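Local atomic coordinates of PKS_KS domain-containing protein (Photorhabdus luminescens subsp. laumondii, PDB entry 6SMO), a protein that probably catalyses the condensation that extends acyl chains on an acyl carrier protein, and binds a long poly-oxo dodecanal chain. Residues A246-F251 and T394-T399; N361-M366 and A376-A381. All blocks are in the same frame, centred on the assembly; numbering follows the deposited sequence.

Interaction 1: A246-F251 and T394-T399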
# COMPACT_ATOMS: atom_id res chain seq x y z
N ALA B 246 -23.36 16.84 7.29
CA ALA B 246 -22.88 16.96 8.68
C ALA B 246 -22.35 15.61 9.20
O ALA B 246 -21.75 15.60 10.29
CB ALA B 246 -23.99 17.48 9.57
N ALA B 247 -22.57 14.52 8.45
CA ALA B 247 -22.18 13.14 8.82
C ALA B 247 -20.66 13.05 9.05
O ALA B 247 -20.25 12.26 9.93
CB ALA B 247 -22.62 12.17 7.76
N THR B 248 -19.88 13.83 8.30
CA THR B 248 -18.41 14.00 8.49
C THR B 248 -18.17 15.28 9.30
O THR B 248 -18.35 16.38 8.74
CB THR B 248 -17.64 13.96 7.16
OG1 THR B 248 -16.27 14.26 7.43
CG2 THR B 248 -18.16 14.91 6.10
N CYS B 249 -17.82 15.13 10.58
CA CYS B 249 -17.59 16.24 11.55
C CYS B 249 -16.36 15.93 12.40
O CYS B 249 -16.48 15.47 13.53
CB CYS B 249 -18.81 16.45 12.43
SG CYS B 249 -19.46 14.92 13.16
N PRO B 250 -15.13 16.17 11.87
CA PRO B 250 -13.90 15.89 12.61
C PRO B 250 -13.76 16.70 13.91
O PRO B 250 -14.03 17.89 13.90
CB PRO B 250 -12.78 16.30 11.63
CG PRO B 250 -13.43 16.25 10.27
CD PRO B 250 -14.87 16.67 10.52
N PHE B 251 -13.35 16.02 15.00
CA PHE B 251 -13.04 16.58 16.34
C PHE B 251 -14.33 16.98 17.08
O PHE B 251 -14.22 17.54 18.19
CB PHE B 251 -12.07 17.76 16.24
CG PHE B 251 -10.83 17.47 15.43
CD1 PHE B 251 -9.85 16.62 15.91
CD2 PHE B 251 -10.64 18.06 14.19
CE1 PHE B 251 -8.71 16.35 15.17
CE2 PHE B 251 -9.50 17.80 13.45
CZ PHE B 251 -8.54 16.94 13.94
N THR B 394 -12.43 23.51 9.50
CA THR B 394 -13.09 22.20 9.74
C THR B 394 -14.59 22.46 9.93
O THR B 394 -14.97 22.91 11.03
CB THR B 394 -12.49 21.48 10.95
OG1 THR B 394 -11.07 21.54 10.86
CG2 THR B 394 -12.93 20.03 11.05
N ILE B 395 -15.40 22.22 8.89
CA ILE B 395 -16.87 22.53 8.90
C ILE B 395 -17.62 21.44 9.66
O ILE B 395 -17.00 20.40 9.99
CB ILE B 395 -17.42 22.73 7.47
CG1 ILE B 395 -17.38 21.44 6.64
CG2 ILE B 395 -16.70 23.87 6.77
CD1 ILE B 395 -18.36 21.43 5.49
N ASN B 396 -18.91 21.68 9.93
CA ASN B 396 -19.84 20.74 10.62
C ASN B 396 -19.39 20.54 12.08
O ASN B 396 -19.70 19.47 12.64
CB ASN B 396 -19.95 19.41 9.88
CG ASN B 396 -20.19 19.57 8.40
OD1 ASN B 396 -20.84 20.52 7.97
ND2 ASN B 396 -19.66 18.65 7.60
N TYR B 397 -18.70 21.53 12.67
CA TYR B 397 -18.25 21.51 14.08
C TYR B 397 -19.45 21.85 14.98
O TYR B 397 -19.81 23.05 15.07
CB TYR B 397 -17.07 22.45 14.32
CG TYR B 397 -16.38 22.23 15.64
CD1 TYR B 397 -15.40 21.26 15.79
CD2 TYR B 397 -16.71 22.98 16.76
CE1 TYR B 397 -14.77 21.04 17.00
CE2 TYR B 397 -16.08 22.78 17.98
CZ TYR B 397 -15.11 21.81 18.10
OH TYR B 397 -14.48 21.60 19.30
N GLN B 398 -20.03 20.84 15.61
CA GLN B 398 -21.26 20.94 16.44
C GLN B 398 -20.85 21.11 17.91
O GLN B 398 -20.37 22.21 18.26
CB GLN B 398 -22.17 19.74 16.18
CG GLN B 398 -22.70 19.67 14.76
CD GLN B 398 -23.20 18.30 14.39
OE1 GLN B 398 -23.93 17.66 15.14
NE2 GLN B 398 -22.82 17.83 13.21
N THR B 399 -21.00 20.07 18.74
CA THR B 399 -20.66 20.09 20.19
C THR B 399 -19.16 19.83 20.35
O THR B 399 -18.64 18.86 19.80
CB THR B 399 -21.48 19.05 20.97
OG1 THR B 399 -22.85 19.18 20.58
CG2 THR B 399 -21.37 19.23 22.47
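Asn396 reaches across to the backbone of Thr248 in this ketosynthase of the thiolase-like superfamily, where two irregular loops meet. Segment 246-251 belongs to the loop ahead of strand 263-271, and segment 394-399 to the loop after strand 390-391. Their packing is largely buried within the fold, with the Thr248 side chain about 12 Å from the bound dodecanal chain. The hydrogen bond joining them runs from Asn396 ND2 to Thr248 O over 2.9 Å, the N-H pointing almost straight at the oxygen (173°). The carbonyl is met nearly end-on, at a C=O...N angle of 161°, and the oxygen lies in the plane of the amide. CB of Asn396 already points at the opposite loop; chi1 of -48° puts CG beside the backbone N, and chi2 turns the amide so that ND2 faces the oxygen.

Van der Waals contacts flank this bond. The amide carbon CG of Asn396 rests 3.8 Å from CA of Ala246, while its CB lies 4.1 Å from CB of Cys249. Farther along, the methyl CG2 of Thr394 lies over one face of the Pro250 pyrrolidine, toward its CB-CG-CD side, 3.8 Å from CB. The same methyl approaches the edge of the Phe251 ring, near its plane, at 4.4 Å from CD2. The hydroxyl of Thr394 is engaged with Tyr408 O, and the Phe251 ring stacks on that of Tyr408.

Aromatic and amide ends close the two flanks. Tyr397 CE1 stands 4.3 Å from CB of Phe251, and the edge of the Tyr397 ring also faces Pro250 O. At the other end the extended chain of Gln398 carries NE2 to 3.8 Å from CB of Ala246, a packing contact.

Interaction 2: N361-M366 and A376-A381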
# COMPACT_ATOMS: atom_id res chain seq x y z
N ASN B 361 -6.55 21.54 11.15
CA ASN B 361 -7.78 21.35 10.34
C ASN B 361 -7.79 19.96 9.68
O ASN B 361 -6.73 19.30 9.64
CB ASN B 361 -7.97 22.45 9.29
CG ASN B 361 -6.80 22.59 8.33
OD1 ASN B 361 -5.86 21.80 8.36
ND2 ASN B 361 -6.86 23.58 7.46
N SER B 362 -8.97 19.55 9.21
CA SER B 362 -9.22 18.32 8.41
C SER B 362 -10.06 18.69 7.18
O SER B 362 -11.14 19.28 7.38
CB SER B 362 -9.90 17.27 9.24
OG SER B 362 -10.20 16.12 8.46
N LEU B 363 -9.58 18.36 5.98
CA LEU B 363 -10.29 18.64 4.70
C LEU B 363 -11.44 17.64 4.52
O LEU B 363 -12.36 17.94 3.74
CB LEU B 363 -9.30 18.55 3.54
CG LEU B 363 -9.75 19.21 2.24
CD1 LEU B 363 -9.64 20.72 2.33
CD2 LEU B 363 -8.96 18.68 1.05
N LYS B 364 -11.39 16.50 5.23
CA LYS B 364 -12.37 15.39 5.12
C LYS B 364 -13.75 15.83 5.62
O LYS B 364 -14.72 15.08 5.39
CB LYS B 364 -11.88 14.16 5.89
CG LYS B 364 -10.63 13.49 5.32
CD LYS B 364 -10.23 12.24 6.07
CE LYS B 364 -8.99 11.57 5.52
NZ LYS B 364 -7.77 12.36 5.78
N SER B 365 -13.85 16.98 6.30
CA SER B 365 -15.13 17.60 6.73
C SER B 365 -15.93 18.09 5.52
O SER B 365 -17.17 18.13 5.61
CB SER B 365 -14.89 18.72 7.72
OG SER B 365 -14.09 19.74 7.14
N MET B 366 -15.24 18.47 4.44
CA MET B 366 -15.84 18.97 3.17
C MET B 366 -15.77 17.88 2.09
O MET B 366 -16.79 17.68 1.41
CB MET B 366 -15.09 20.22 2.67
CG MET B 366 -15.10 21.36 3.67
SD MET B 366 -14.34 22.86 3.02
CE MET B 366 -12.75 22.82 3.85
N ALA B 376 -3.14 13.06 -0.79
CA ALA B 376 -2.70 13.84 -1.97
C ALA B 376 -3.55 15.10 -2.12
O ALA B 376 -2.97 16.18 -2.33
CB ALA B 376 -2.76 12.98 -3.21
N ILE B 377 -4.88 14.97 -2.02
CA ILE B 377 -5.86 16.09 -2.17
C ILE B 377 -5.59 17.12 -1.06
O ILE B 377 -5.60 18.33 -1.37
CB ILE B 377 -7.32 15.58 -2.16
CG1 ILE B 377 -7.61 14.67 -3.36
CG2 ILE B 377 -8.30 16.74 -2.10
CD1 ILE B 377 -8.80 13.76 -3.16
N GLU B 378 -5.37 16.65 0.17
CA GLU B 378 -5.04 17.50 1.35
C GLU B 378 -3.64 18.12 1.17
O GLU B 378 -3.44 19.25 1.64
CB GLU B 378 -5.10 16.69 2.64
CG GLU B 378 -6.52 16.38 3.10
CD GLU B 378 -6.62 15.29 4.15
OE1 GLU B 378 -5.77 15.26 5.06
OE2 GLU B 378 -7.55 14.46 4.05
N SER B 379 -2.72 17.39 0.53
CA SER B 379 -1.35 17.85 0.19
C SER B 379 -1.41 18.97 -0.87
O SER B 379 -0.59 19.90 -0.78
CB SER B 379 -0.46 16.71 -0.26
OG SER B 379 0.02 15.98 0.85
N VAL B 380 -2.33 18.86 -1.83
CA VAL B 380 -2.60 19.92 -2.85
C VAL B 380 -3.17 21.15 -2.13
O VAL B 380 -2.69 22.27 -2.40
CB VAL B 380 -3.54 19.43 -3.97
CG1 VAL B 380 -4.08 20.57 -4.81
CG2 VAL B 380 -2.87 18.39 -4.85
N ALA B 381 -4.16 20.94 -1.25
CA ALA B 381 -4.82 21.99 -0.43
C ALA B 381 -3.79 22.67 0.47
O ALA B 381 -3.85 23.91 0.60
CB ALA B 381 -5.94 21.38 0.38
O HOH W 1 -4.94 12.43 4.98
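Lys364 meets Glu378 because its chain first leaves with CG beside the backbone N (chi1 -66°), then runs fully extended and bends only at the last torsion (chi4 69°), which swings NZ round to the carboxylate. Leu363, with CG anti to its N (chi1 -162°), sends its branch to the same helix. In this thiolase-type ketosynthase the contact joins the turn leading from strand 360-361 into the short helix 364-367 to the long helix 372-388. The pair is consistent with the lysine and glutamate long known beside the active site of related ketoacyl synthases, and the side chain of Lys364 lies about 7 Å from the bound dodecanal chain.

The polar link is a salt bridge. NZ of Lys364 is 2.7 Å from OE2 of Glu378 and approaches from the syn side, where the other carboxylate oxygen lies; the lysine chain comes in roughly perpendicular to the glutamate. A water accepts from NZ of Lys364 at 2.9 Å and donates to OE1 of Glu378 at 3.0 Å, so both carboxylate oxygens are tied to the ammonium, one directly and one through water. His332 O takes a further bond from NZ, and Lys423 forms a long, weak ion pair with OE1.

Beside this, the side chains of Leu363 and Glu378 run alongside one another in opposite senses, CB of Leu363 lying 3.6 Å from CG of Glu378. Phe47 of helix 44-53 also packs on Leu363, Ile377 and Ala381. Ser365 OG donates to Ser362 O and so bridges the turn. The methyl CD2 of Leu363 reaches CG2 of Ile377 at 3.8 Å and CB of Ala381 at 4.1 Å.

How the interactions relate
Interaction 2 is nested inside the chain loop closed by interaction 1: the order is 246-251, 361-366, 376-381, 394-399, all within the ketosynthase fold. Their centres lie 14 Å apart, with interaction 2 about 7 Å and interaction 1 about 19 Å from the centre of the chain. Segment 361-366 is the shared element, since it packs on helix 372-388 and also touches both loops of interaction 1. Lys364 takes part in both connections: its side chain serves interaction 2, while its backbone O lies 2.7 Å from Thr248 OG1, a probable hydrogen bond. Ser362 and Ser365 touch Thr394 and Ile395. The outer loops are thus joined directly to the turn that carries a lysine near the bound ligand.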